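PDB 1J3N: 3-oxoacyl-(acyl-carrier protein) synthase II from Thermus thermophilus, which probably catalyses the condensation of acyl groups with malonyl-acyl-carrier protein in fatty acid elongation, working as a homodimer of the thiolase-like condensing enzyme family. Local coordinates for residues S331-I336 / A345-A350; V17-F22 / T351-Y356; E113-V118 / N125-F130; L81-A86 / M146-T151. One frame throughout, in Å; residues are numbered along the deposited sequence.

Contact 1: S331-I336 / A345-A350; sequences STKSMI and AVEAIA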
loop_
_atom_site.group_PDB
_atom_site.type_symbol
_atom_site.label_atom_id
_atom_site.label_comp_id
_atom_site.label_asym_id
_atom_site.label_seq_id
_atom_site.Cartn_x
_atom_site.Cartn_y
_atom_site.Cartn_z
ATOM N N SER A 331 19.240 15.855 9.076
ATOM C CA SER A 331 18.703 14.509 9.047
ATOM C C SER A 331 18.289 14.049 10.429
ATOM O O SER A 331 19.119 13.938 11.335
ATOM C CB SER A 331 19.731 13.530 8.479
ATOM O OG SER A 331 19.247 12.199 8.556
ATOM N N THR A 332 16.996 13.779 10.574
ATOM C CA THR A 332 16.440 13.303 11.831
ATOM C C THR A 332 17.077 11.942 12.136
ATOM O O THR A 332 17.339 11.603 13.295
ATOM C CB THR A 332 14.907 13.121 11.712
ATOM O OG1 THR A 332 14.308 14.363 11.322
ATOM C CG2 THR A 332 14.306 12.657 13.043
ATOM N N LYS A 333 17.344 11.180 11.077
ATOM C CA LYS A 333 17.922 9.846 11.207
ATOM C C LYS A 333 19.235 9.805 11.977
ATOM O O LYS A 333 19.675 8.740 12.411
ATOM C CB LYS A 333 18.108 9.219 9.826
ATOM C CG LYS A 333 16.797 8.985 9.080
ATOM C CD LYS A 333 16.996 8.064 7.873
ATOM C CE LYS A 333 15.662 7.715 7.204
ATOM N NZ LYS A 333 14.981 8.898 6.604
ATOM N N SER A 334 19.864 10.965 12.144
ATOM C CA SER A 334 21.109 11.035 12.893
ATOM C C SER A 334 20.790 10.705 14.350
ATOM O O SER A 334 21.613 10.121 15.062
ATOM C CB SER A 334 21.702 12.441 12.802
ATOM O OG SER A 334 20.791 13.405 13.291
ATOM N N MET A 335 19.580 11.066 14.778
ATOM C CA MET A 335 19.146 10.832 16.152
ATOM C C MET A 335 18.299 9.586 16.408
ATOM O O MET A 335 18.524 8.875 17.393
ATOM C CB MET A 335 18.382 12.050 16.665
ATOM C CG MET A 335 19.236 13.295 16.828
ATOM S SD MET A 335 18.237 14.745 17.209
ATOM C CE MET A 335 17.812 15.284 15.567
ATOM N N ILE A 336 17.322 9.323 15.546
ATOM C CA ILE A 336 16.444 8.165 15.736
ATOM C C ILE A 336 16.684 7.016 14.770
ATOM O O ILE A 336 15.993 5.998 14.820
ATOM C CB ILE A 336 14.956 8.560 15.609
ATOM C CG1 ILE A 336 14.670 9.062 14.185
ATOM C CG2 ILE A 336 14.610 9.621 16.644
ATOM C CD1 ILE A 336 13.178 9.281 13.897
ATOM N N ALA A 345 6.764 9.463 8.056
ATOM C CA ALA A 345 5.757 10.019 8.952
ATOM C C ALA A 345 6.388 10.791 10.117
ATOM O O ALA A 345 6.050 11.952 10.363
ATOM C CB ALA A 345 4.867 8.898 9.493
ATOM N N VAL A 346 7.294 10.147 10.844
ATOM C CA VAL A 346 7.948 10.800 11.978
ATOM C C VAL A 346 8.801 11.997 11.552
ATOM O O VAL A 346 8.932 12.976 12.298
ATOM C CB VAL A 346 8.813 9.782 12.769
ATOM C CG1 VAL A 346 9.656 10.497 13.816
ATOM C CG2 VAL A 346 7.897 8.763 13.453
ATOM N N GLU A 347 9.385 11.916 10.360
ATOM C CA GLU A 347 10.214 12.999 9.830
ATOM C C GLU A 347 9.333 14.152 9.377
ATOM O O GLU A 347 9.760 15.306 9.364
ATOM C CB GLU A 347 11.066 12.496 8.663
ATOM C CG GLU A 347 12.368 11.860 9.108
ATOM C CD GLU A 347 12.884 10.818 8.134
ATOM O OE1 GLU A 347 12.788 11.039 6.906
ATOM O OE2 GLU A 347 13.395 9.777 8.600
ATOM N N ALA A 348 8.098 13.836 8.992
ATOM C CA ALA A 348 7.163 14.869 8.583
ATOM C C ALA A 348 6.781 15.618 9.857
ATOM O O ALA A 348 6.551 16.829 9.839
ATOM C CB ALA A 348 5.918 14.245 7.930
ATOM N N ILE A 349 6.702 14.887 10.967
ATOM C CA ILE A 349 6.376 15.503 12.241
ATOM C C ILE A 349 7.479 16.493 12.631
ATOM O O ILE A 349 7.202 17.635 13.015
ATOM C CB ILE A 349 6.187 14.432 13.338
ATOM C CG1 ILE A 349 4.928 13.599 13.013
ATOM C CG2 ILE A 349 6.062 15.105 14.710
ATOM C CD1 ILE A 349 4.549 12.571 14.057
ATOM N N ALA A 350 8.728 16.054 12.513
ATOM C CA ALA A 350 9.873 16.892 12.837
ATOM C C ALA A 350 9.885 18.124 11.930
ATOM O O ALA A 350 10.172 19.237 12.379
ATOM C CB ALA A 350 11.173 16.095 12.664
#
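The backbones of 331-336 and helix 343-357 come nearest at Thr332 and Glu347, whose CA atoms lie 6.5 Å apart, where the short helix 333-336 and the residues before it lie against the longer helix. Lys333 makes the polar link. Its chain runs extended from CG and folds only at the last bond (chi4 65°), which swings NZ onto the Glu347 carboxylate, the two side chains crossing at about a right angle. NZ sits 2.7 Å from Glu347 OE2, on the syn side and 22° out of the carboxylate plane; a weak second bond goes from the same NZ to OE1. The NZ also donates to the carbonyl O of His301, so the buried nitrogen is held by OE2 and His301 O, with OE1 a weaker third. Beside this salt bridge, CB of Thr332 rests 3.8 Å from CG of Glu347. Thr332 OG1 faces CB of Ala350, but its hydrogen bond is made with Asn299 ND2. On the other flank the apolar branches take over: Ile336 CD1 and Val346 CG1 meet tip to tip at 3.7 Å. All the touching residues are buried, and Phe22 of helix 19-28 closes over Thr332, Val346 and Ala350. Lys333 also touches His338 and Thr303. A lysine that bridges to a buried glutamate and touches His338, with His301 O as a further acceptor, is consistent with the active-site surroundings of beta-ketoacyl synthases, so the contact probably lines or backs that site.

Contact 2: V17-F22 / T351-Y356; sequences VGQEAF and TVQALY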
loop_
_atom_site.group_PDB
_atom_site.type_symbol
_atom_site.label_atom_id
_atom_site.label_comp_id
_atom_site.label_asym_id
_atom_site.label_seq_id
_atom_site.Cartn_x
_atom_site.Cartn_y
_atom_site.Cartn_z
ATOM N N VAL A 17 8.390 9.545 23.634
ATOM C CA VAL A 17 7.014 9.112 23.416
ATOM C C VAL A 17 6.186 10.393 23.479
ATOM O O VAL A 17 6.150 11.079 24.507
ATOM C CB VAL A 17 6.521 8.139 24.522
ATOM C CG1 VAL A 17 5.040 7.824 24.322
ATOM C CG2 VAL A 17 7.329 6.854 24.497
ATOM N N GLY A 18 5.535 10.725 22.370
ATOM C CA GLY A 18 4.739 11.930 22.329
ATOM C C GLY A 18 5.453 12.996 21.520
ATOM O O GLY A 18 6.684 13.101 21.536
ATOM N N GLN A 19 4.660 13.790 20.815
ATOM C CA GLN A 19 5.147 14.868 19.964
ATOM C C GLN A 19 6.060 15.873 20.689
ATOM O O GLN A 19 7.128 16.231 20.183
ATOM C CB GLN A 19 3.921 15.551 19.344
ATOM C CG GLN A 19 4.146 16.856 18.626
ATOM C CD GLN A 19 4.198 18.027 19.571
ATOM O OE1 GLN A 19 5.274 18.502 19.912
ATOM N NE2 GLN A 19 3.035 18.491 20.012
ATOM N N GLU A 20 5.664 16.316 21.880
ATOM C CA GLU A 20 6.488 17.278 22.610
ATOM C C GLU A 20 7.823 16.674 23.055
ATOM O O GLU A 20 8.873 17.296 22.888
ATOM C CB GLU A 20 5.723 17.836 23.817
ATOM C CG GLU A 20 6.461 18.935 24.590
ATOM C CD GLU A 20 6.947 20.084 23.704
ATOM O OE1 GLU A 20 6.145 20.618 22.910
ATOM O OE2 GLU A 20 8.135 20.463 23.811
ATOM N N ALA A 21 7.790 15.467 23.614
ATOM C CA ALA A 21 9.021 14.808 24.052
ATOM C C ALA A 21 9.978 14.656 22.871
ATOM O O ALA A 21 11.191 14.832 23.011
ATOM C CB ALA A 21 8.709 13.428 24.647
ATOM N N PHE A 22 9.423 14.328 21.711
ATOM C CA PHE A 22 10.209 14.149 20.493
ATOM C C PHE A 22 10.908 15.450 20.114
ATOM O O PHE A 22 12.095 15.449 19.788
ATOM C CB PHE A 22 9.289 13.671 19.352
ATOM C CG PHE A 22 9.979 13.524 18.010
ATOM C CD1 PHE A 22 11.242 12.947 17.907
ATOM C CD2 PHE A 22 9.336 13.926 16.848
ATOM C CE1 PHE A 22 11.857 12.772 16.659
ATOM C CE2 PHE A 22 9.934 13.758 15.601
ATOM C CZ PHE A 22 11.209 13.175 15.511
ATOM N N THR A 351 9.559 17.922 10.655
ATOM C CA THR A 351 9.545 19.015 9.685
ATOM C C THR A 351 8.447 20.025 10.000
ATOM O O THR A 351 8.640 21.231 9.856
ATOM C CB THR A 351 9.359 18.477 8.246
ATOM O OG1 THR A 351 10.400 17.531 7.958
ATOM C CG2 THR A 351 9.428 19.615 7.239
ATOM N N VAL A 352 7.289 19.534 10.428
ATOM C CA VAL A 352 6.187 20.417 10.788
ATOM C C VAL A 352 6.533 21.169 12.074
ATOM O O VAL A 352 6.183 22.337 12.220
ATOM C CB VAL A 352 4.871 19.615 10.998
ATOM C CG1 VAL A 352 3.828 20.473 11.689
ATOM C CG2 VAL A 352 4.346 19.146 9.660
ATOM N N GLN A 353 7.232 20.495 12.991
ATOM C CA GLN A 353 7.630 21.096 14.269
ATOM C C GLN A 353 8.654 22.217 14.075
ATOM O O GLN A 353 8.645 23.202 14.811
ATOM C CB GLN A 353 8.213 20.038 15.214
ATOM C CG GLN A 353 7.218 18.970 15.665
ATOM C CD GLN A 353 7.814 17.982 16.658
ATOM O OE1 GLN A 353 8.910 17.458 16.449
ATOM N NE2 GLN A 353 7.079 17.705 17.735
ATOM N N ALA A 354 9.538 22.063 13.094
ATOM C CA ALA A 354 10.545 23.083 12.819
ATOM C C ALA A 354 9.890 24.364 12.291
ATOM O O ALA A 354 10.346 25.461 12.595
ATOM C CB ALA A 354 11.563 22.569 11.814
ATOM N N LEU A 355 8.834 24.220 11.492
ATOM C CA LEU A 355 8.129 25.380 10.943
ATOM C C LEU A 355 7.338 26.095 12.030
ATOM O O LEU A 355 7.400 27.317 12.170
ATOM C CB LEU A 355 7.157 24.950 9.839
ATOM C CG LEU A 355 7.702 24.471 8.493
ATOM C CD1 LEU A 355 6.556 23.941 7.648
ATOM C CD2 LEU A 355 8.398 25.611 7.781
ATOM N N TYR A 356 6.581 25.308 12.785
ATOM C CA TYR A 356 5.744 25.793 13.874
ATOM C C TYR A 356 6.537 26.482 15.000
ATOM O O TYR A 356 6.170 27.564 15.459
ATOM C CB TYR A 356 4.964 24.603 14.438
ATOM C CG TYR A 356 4.003 24.934 15.552
ATOM C CD1 TYR A 356 2.791 25.567 15.289
ATOM C CD2 TYR A 356 4.307 24.609 16.872
ATOM C CE1 TYR A 356 1.900 25.870 16.315
ATOM C CE2 TYR A 356 3.423 24.908 17.911
ATOM C CZ TYR A 356 2.220 25.540 17.625
ATOM O OH TYR A 356 1.347 25.847 18.648
#
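Gln353, reaching out of helix 343-357, meets Gln19 and Phe22 at the start of helix 19-28. The hydrogen bonds come first. Gln353 NE2 donates to the backbone O of Gln19 at 2.9 Å, with an N-H...O angle of 146°. The acceptor lies in the plane of the Gln353 amide, which suits an amide N-H, yet the nitrogen stands 52° above the plane of the Gln19 carbonyl. The same NE2 has a weak, strongly bent bond to Gln19 OE1, also 2.9 Å away. To offer that oxygen, Gln19 bends at chi2 (-82°), bringing its side-chain amide back alongside its own helix; the two amides are turned almost perpendicular to each other. Further polar partners fix each of them: Gln353 OE1 accepts from Gln26 NE2, and Gln19 NE2 donates to Asp85 OD1. Van der Waals packing is the second kind. Gln353 OE1 lies 3.6 Å from Phe22 CD2, approaching the ring obliquely, and the ring and amide planes are tilted only modestly against each other. The Phe22 ring also packs on Ile349, while Leu9 of strand 4-13 lies against both glutamines. With its oxygen engaged by Gln26 and its nitrogen by Gln19, the Gln353 amide is held in one orientation. The contact itself is uncharged amide chemistry, its sound bond going to the Gln19 backbone and only a weak one to the Gln19 side chain, and it joins helix 343-357 to the start of helix 19-28 through a buried amide.

Contact 3: E113-V118 / N125-F130; sequences EAQSRV and NRISPF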
loop_
_atom_site.group_PDB
_atom_site.type_symbol
_atom_site.label_atom_id
_atom_site.label_comp_id
_atom_site.label_asym_id
_atom_site.label_seq_id
_atom_site.Cartn_x
_atom_site.Cartn_y
_atom_site.Cartn_z
ATOM N N GLU A 113 7.826 -14.372 12.252
ATOM C CA GLU A 113 8.807 -15.281 12.849
ATOM C C GLU A 113 8.145 -16.297 13.767
ATOM O O GLU A 113 8.489 -17.477 13.744
ATOM C CB GLU A 113 9.857 -14.499 13.643
ATOM C CG GLU A 113 10.711 -13.567 12.790
ATOM C CD GLU A 113 11.894 -13.000 13.553
ATOM O OE1 GLU A 113 12.631 -12.168 12.981
ATOM O OE2 GLU A 113 12.089 -13.388 14.724
ATOM N N ALA A 114 7.190 -15.836 14.569
ATOM C CA ALA A 114 6.488 -16.709 15.503
ATOM C C ALA A 114 5.679 -17.794 14.792
ATOM O O ALA A 114 5.802 -18.973 15.109
ATOM C CB ALA A 114 5.576 -15.882 16.407
ATOM N N GLN A 115 4.864 -17.396 13.820
ATOM C CA GLN A 115 4.038 -18.349 13.095
ATOM C C GLN A 115 4.811 -19.225 12.110
ATOM O O GLN A 115 4.485 -20.400 11.938
ATOM C CB GLN A 115 2.892 -17.616 12.387
ATOM C CG GLN A 115 1.896 -16.995 13.360
ATOM C CD GLN A 115 1.317 -18.015 14.331
ATOM O OE1 GLN A 115 0.831 -19.070 13.921
ATOM N NE2 GLN A 115 1.357 -17.697 15.626
ATOM N N SER A 116 5.828 -18.675 11.461
ATOM C CA SER A 116 6.609 -19.492 10.541
ATOM C C SER A 116 7.271 -20.599 11.362
ATOM O O SER A 116 7.522 -21.696 10.861
ATOM C CB SER A 116 7.675 -18.648 9.831
ATOM O OG SER A 116 8.717 -18.296 10.716
ATOM N N ARG A 117 7.541 -20.315 12.634
ATOM C CA ARG A 117 8.159 -21.301 13.513
ATOM C C ARG A 117 7.129 -22.373 13.859
ATOM O O ARG A 117 7.455 -23.556 13.915
ATOM C CB ARG A 117 8.677 -20.643 14.796
ATOM C CG ARG A 117 9.372 -21.620 15.734
ATOM C CD ARG A 117 10.071 -20.930 16.901
ATOM N NE ARG A 117 11.187 -20.081 16.482
ATOM C CZ ARG A 117 11.117 -18.761 16.318
ATOM N NH1 ARG A 117 12.191 -18.081 15.936
ATOM N NH2 ARG A 117 9.978 -18.113 16.543
ATOM N N VAL A 118 5.889 -21.949 14.091
ATOM C CA VAL A 118 4.808 -22.882 14.404
ATOM C C VAL A 118 4.625 -23.799 13.202
ATOM O O VAL A 118 4.550 -25.023 13.338
ATOM C CB VAL A 118 3.479 -22.147 14.643
ATOM C CG1 VAL A 118 2.321 -23.143 14.626
ATOM C CG2 VAL A 118 3.518 -21.412 15.969
ATOM N N ASN A 125 -1.559 -26.774 9.875
ATOM C CA ASN A 125 -2.857 -26.777 10.543
ATOM C C ASN A 125 -2.780 -26.256 11.969
ATOM O O ASN A 125 -3.805 -26.099 12.636
ATOM C CB ASN A 125 -3.477 -28.174 10.509
ATOM C CG ASN A 125 -3.688 -28.666 9.091
ATOM O OD1 ASN A 125 -3.985 -27.876 8.197
ATOM N ND2 ASN A 125 -3.536 -29.966 8.877
ATOM N N ARG A 126 -1.564 -25.978 12.434
ATOM C CA ARG A 126 -1.379 -25.437 13.773
ATOM C C ARG A 126 -1.110 -23.933 13.721
ATOM O O ARG A 126 -0.908 -23.296 14.747
ATOM C CB ARG A 126 -0.222 -26.145 14.493
ATOM C CG ARG A 126 -0.542 -27.572 14.934
ATOM C CD ARG A 126 -1.963 -27.699 15.521
ATOM N NE ARG A 126 -2.224 -26.751 16.600
ATOM C CZ ARG A 126 -3.355 -26.696 17.300
ATOM N NH1 ARG A 126 -4.351 -27.537 17.042
ATOM N NH2 ARG A 126 -3.491 -25.797 18.266
ATOM N N ILE A 127 -1.083 -23.362 12.522
ATOM C CA ILE A 127 -0.857 -21.926 12.402
ATOM C C ILE A 127 -2.040 -21.258 13.087
ATOM O O ILE A 127 -3.163 -21.745 13.003
ATOM C CB ILE A 127 -0.809 -21.478 10.922
ATOM C CG1 ILE A 127 0.375 -22.143 10.216
ATOM C CG2 ILE A 127 -0.716 -19.946 10.841
ATOM C CD1 ILE A 127 0.468 -21.836 8.731
ATOM N N SER A 128 -1.787 -20.155 13.775
ATOM C CA SER A 128 -2.840 -19.431 14.470
ATOM C C SER A 128 -3.852 -18.843 13.498
ATOM O O SER A 128 -3.484 -18.390 12.423
ATOM C CB SER A 128 -2.231 -18.294 15.288
ATOM O OG SER A 128 -3.233 -17.434 15.788
ATOM N N PRO A 129 -5.146 -18.862 13.859
ATOM C CA PRO A 129 -6.157 -18.294 12.957
ATOM C C PRO A 129 -6.076 -16.768 12.972
ATOM O O PRO A 129 -6.825 -16.084 12.271
ATOM C CB PRO A 129 -7.475 -18.823 13.524
ATOM C CG PRO A 129 -7.185 -18.978 14.979
ATOM C CD PRO A 129 -5.781 -19.571 14.984
ATOM N N PHE A 130 -5.156 -16.241 13.774
ATOM C CA PHE A 130 -4.958 -14.802 13.853
ATOM C C PHE A 130 -3.680 -14.401 13.112
ATOM O O PHE A 130 -3.291 -13.232 13.121
ATOM C CB PHE A 130 -4.875 -14.355 15.316
ATOM C CG PHE A 130 -6.145 -14.576 16.085
ATOM C CD1 PHE A 130 -7.259 -13.769 15.862
ATOM C CD2 PHE A 130 -6.239 -15.610 17.010
ATOM C CE1 PHE A 130 -8.454 -13.993 16.551
ATOM C CE2 PHE A 130 -7.425 -15.843 17.703
ATOM C CZ PHE A 130 -8.538 -15.030 17.471
#
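Gln115 reaches Ser128 by a bend at chi2 (-56°): CG leaves beside the backbone N, and the fold at the next bond turns the amide toward the 125-130 loop. Val118, one turn further along helix 109-122, has CG1 swung opposite its backbone N (chi1 166°), aiming that methyl at Arg126. The result is two adjacent grips on the loop. At the first, Ser128 N donates to Gln115 OE1 at 2.8 Å, almost perfectly straight (N-H...O 176°), though the nitrogen stands well above the plane of the amide rather than on a lone pair. Ser128 CB packs beside the same group, 3.4 Å from OE1, and Ile127 CG2 lies 3.6 Å from that oxygen. At the second, Val118 CG1 presses close on the carbonyl O of Arg126, 3.2 Å away, and touches its CB more loosely. Ser128 thereby has its N tied to the helix behind it while its OG accepts from Phe130 N at 3.0 Å, a capping bond that sets up the turn ahead. The other subunit lies close by: Ser116 packs on its Ser116, Ile127 on its Met195, and Asn125 ND2 donates to its Ala43 O, which places this corner at the dimer interface. Within its own chain, the loop doubles back against helix 109-122 before delivering the chain to helix 131-135.

Contact 4: L81-A86 / M146-T151; sequences LALEDA and MRYGFT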
loop_
_atom_site.group_PDB
_atom_site.type_symbol
_atom_site.label_atom_id
_atom_site.label_comp_id
_atom_site.label_asym_id
_atom_site.label_seq_id
_atom_site.Cartn_x
_atom_site.Cartn_y
_atom_site.Cartn_z
ATOM N N LEU A 81 -2.259 9.333 20.450
ATOM C CA LEU A 81 -1.470 10.521 20.761
ATOM C C LEU A 81 -1.818 11.644 19.779
ATOM O O LEU A 81 -1.902 12.814 20.157
ATOM C CB LEU A 81 0.028 10.204 20.676
ATOM C CG LEU A 81 0.628 9.183 21.657
ATOM C CD1 LEU A 81 2.103 8.988 21.352
ATOM C CD2 LEU A 81 0.449 9.667 23.086
ATOM N N ALA A 82 -2.026 11.281 18.516
ATOM C CA ALA A 82 -2.356 12.262 17.483
ATOM C C ALA A 82 -3.704 12.936 17.760
ATOM O O ALA A 82 -3.817 14.168 17.738
ATOM C CB ALA A 82 -2.384 11.588 16.117
ATOM N N LEU A 83 -4.723 12.124 18.016
ATOM C CA LEU A 83 -6.048 12.648 18.302
ATOM C C LEU A 83 -6.017 13.511 19.552
ATOM O O LEU A 83 -6.647 14.569 19.600
ATOM C CB LEU A 83 -7.038 11.504 18.495
ATOM C CG LEU A 83 -7.458 10.750 17.237
ATOM C CD1 LEU A 83 -8.354 9.584 17.639
ATOM C CD2 LEU A 83 -8.200 11.701 16.294
ATOM N N GLU A 84 -5.269 13.066 20.561
ATOM C CA GLU A 84 -5.162 13.814 21.810
ATOM C C GLU A 84 -4.506 15.168 21.571
ATOM O O GLU A 84 -4.967 16.191 22.085
ATOM C CB GLU A 84 -4.365 13.001 22.849
ATOM C CG GLU A 84 -5.255 12.147 23.764
ATOM C CD GLU A 84 -4.514 11.027 24.477
ATOM O OE1 GLU A 84 -3.321 11.202 24.803
ATOM O OE2 GLU A 84 -5.136 9.971 24.727
ATOM N N ASP A 85 -3.433 15.162 20.784
ATOM C CA ASP A 85 -2.688 16.374 20.457
ATOM C C ASP A 85 -3.518 17.338 19.614
ATOM O O ASP A 85 -3.276 18.542 19.624
ATOM C CB ASP A 85 -1.400 16.013 19.701
ATOM C CG ASP A 85 -0.523 17.229 19.415
ATOM O OD1 ASP A 85 0.002 17.838 20.379
ATOM O OD2 ASP A 85 -0.361 17.573 18.221
ATOM N N ALA A 86 -4.496 16.805 18.890
ATOM C CA ALA A 86 -5.349 17.624 18.028
ATOM C C ALA A 86 -6.570 18.160 18.777
ATOM O O ALA A 86 -7.296 19.012 18.267
ATOM C CB ALA A 86 -5.791 16.811 16.814
ATOM N N MET A 146 -11.509 0.749 13.200
ATOM C CA MET A 146 -12.386 -0.039 14.060
ATOM C C MET A 146 -12.481 0.514 15.476
ATOM O O MET A 146 -13.566 0.579 16.058
ATOM C CB MET A 146 -11.910 -1.488 14.111
ATOM C CG MET A 146 -12.041 -2.220 12.786
ATOM S SD MET A 146 -11.640 -3.966 12.901
ATOM C CE MET A 146 -9.866 -3.941 12.790
ATOM N N ARG A 147 -11.345 0.933 16.020
ATOM C CA ARG A 147 -11.308 1.460 17.373
ATOM C C ARG A 147 -12.149 2.717 17.567
ATOM O O ARG A 147 -12.808 2.873 18.596
ATOM C CB ARG A 147 -9.861 1.761 17.787
ATOM C CG ARG A 147 -9.719 2.072 19.271
ATOM C CD ARG A 147 -8.300 2.440 19.680
ATOM N NE ARG A 147 -8.192 2.483 21.136
ATOM C CZ ARG A 147 -7.162 2.982 21.812
ATOM N NH1 ARG A 147 -6.124 3.501 21.170
ATOM N NH2 ARG A 147 -7.166 2.951 23.139
ATOM N N TYR A 148 -12.125 3.606 16.577
ATOM C CA TYR A 148 -12.856 4.867 16.656
ATOM C C TYR A 148 -14.138 4.950 15.829
ATOM O O TYR A 148 -14.862 5.937 15.909
ATOM C CB TYR A 148 -11.926 6.020 16.263
ATOM C CG TYR A 148 -10.684 6.125 17.124
ATOM C CD1 TYR A 148 -10.776 6.388 18.493
ATOM C CD2 TYR A 148 -9.420 5.959 16.573
ATOM C CE1 TYR A 148 -9.631 6.480 19.287
ATOM C CE2 TYR A 148 -8.276 6.050 17.353
ATOM C CZ TYR A 148 -8.386 6.310 18.708
ATOM O OH TYR A 148 -7.245 6.399 19.476
ATOM N N GLY A 149 -14.417 3.925 15.037
ATOM C CA GLY A 149 -15.620 3.923 14.223
ATOM C C GLY A 149 -15.562 4.846 13.016
ATOM O O GLY A 149 -16.600 5.287 12.525
ATOM N N PHE A 150 -14.353 5.147 12.543
ATOM C CA PHE A 150 -14.176 6.016 11.385
ATOM C C PHE A 150 -14.517 5.211 10.141
ATOM O O PHE A 150 -13.828 4.240 9.815
ATOM C CB PHE A 150 -12.727 6.510 11.299
ATOM C CG PHE A 150 -12.268 7.314 12.495
ATOM C CD1 PHE A 150 -13.146 8.151 13.177
ATOM C CD2 PHE A 150 -10.930 7.296 12.883
ATOM C CE1 PHE A 150 -12.712 8.957 14.216
ATOM C CE2 PHE A 150 -10.473 8.100 13.924
ATOM C CZ PHE A 150 -11.364 8.936 14.596
ATOM N N THR A 151 -15.579 5.600 9.439
ATOM C CA THR A 151 -15.998 4.854 8.258
ATOM C C THR A 151 -15.643 5.496 6.915
ATOM O O THR A 151 -16.176 5.106 5.865
ATOM C CB THR A 151 -17.516 4.581 8.287
ATOM O OG1 THR A 151 -18.218 5.825 8.315
ATOM C CG2 THR A 151 -17.889 3.759 9.527
#
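The Tyr148 ring carries Leu83 CD1 on one face and Arg147 CD on the opposite one, while the Phe150 ring has Tyr148 CB over the centre of one face and Leu83 CD1 at its edge. On the tyrosine the methyl forms a CH-pi contact: Leu83 CD1 is 3.6 Å from the ring centroid, 17° off the normal. It is shifted toward the hydroxyl side, and Tyr148 CZ is the ring atom nearest to Leu83 CD1, at 3.4 Å. The leucine gets there by extension, with chi2 at 176° carrying CD1 straight out from its helix to meet the ring coming the opposite way. The same methyl is 4.3 Å from Phe150 CZ, a looser touch close to the plane of that ring. One methyl is therefore wedged where two aromatic rings meet, over the face of the first and against the rim of the second. Gly149, with positive phi, turns the chain between the two rings at the end of helix 139-148. Leu83 and Phe150 both also lean on Leu184 of strand 182-189, and Phe150 on Val98 and Thr100 of strand 98-103, so helix 70-86 and the end of helix 139-148 are packed together against the same part of the main sheet.

Overall arrangement
Contact 2, joining 17-22 to 351-356, ties the N-terminal family region to the C-terminal one across 328 residues. Within the chain loop it closes lie the other three: contact 3 nested in contact 4, and then contact 1 after both. Contacts 1 and 2 share helix 343-357, have centres about 10 Å apart and meet through Phe22 near the centre of the molecule. Contact 4, its centre about 19 Å from that of contact 2, joins it through Gln19 and Asp85. Contact 3 stands apart, its centre about 39 Å from that of contact 2, on the opposite side of the chain's centre. Contacts 3 and 4 both touch the second subunit, contact 3 at the surface and contact 4 while largely buried.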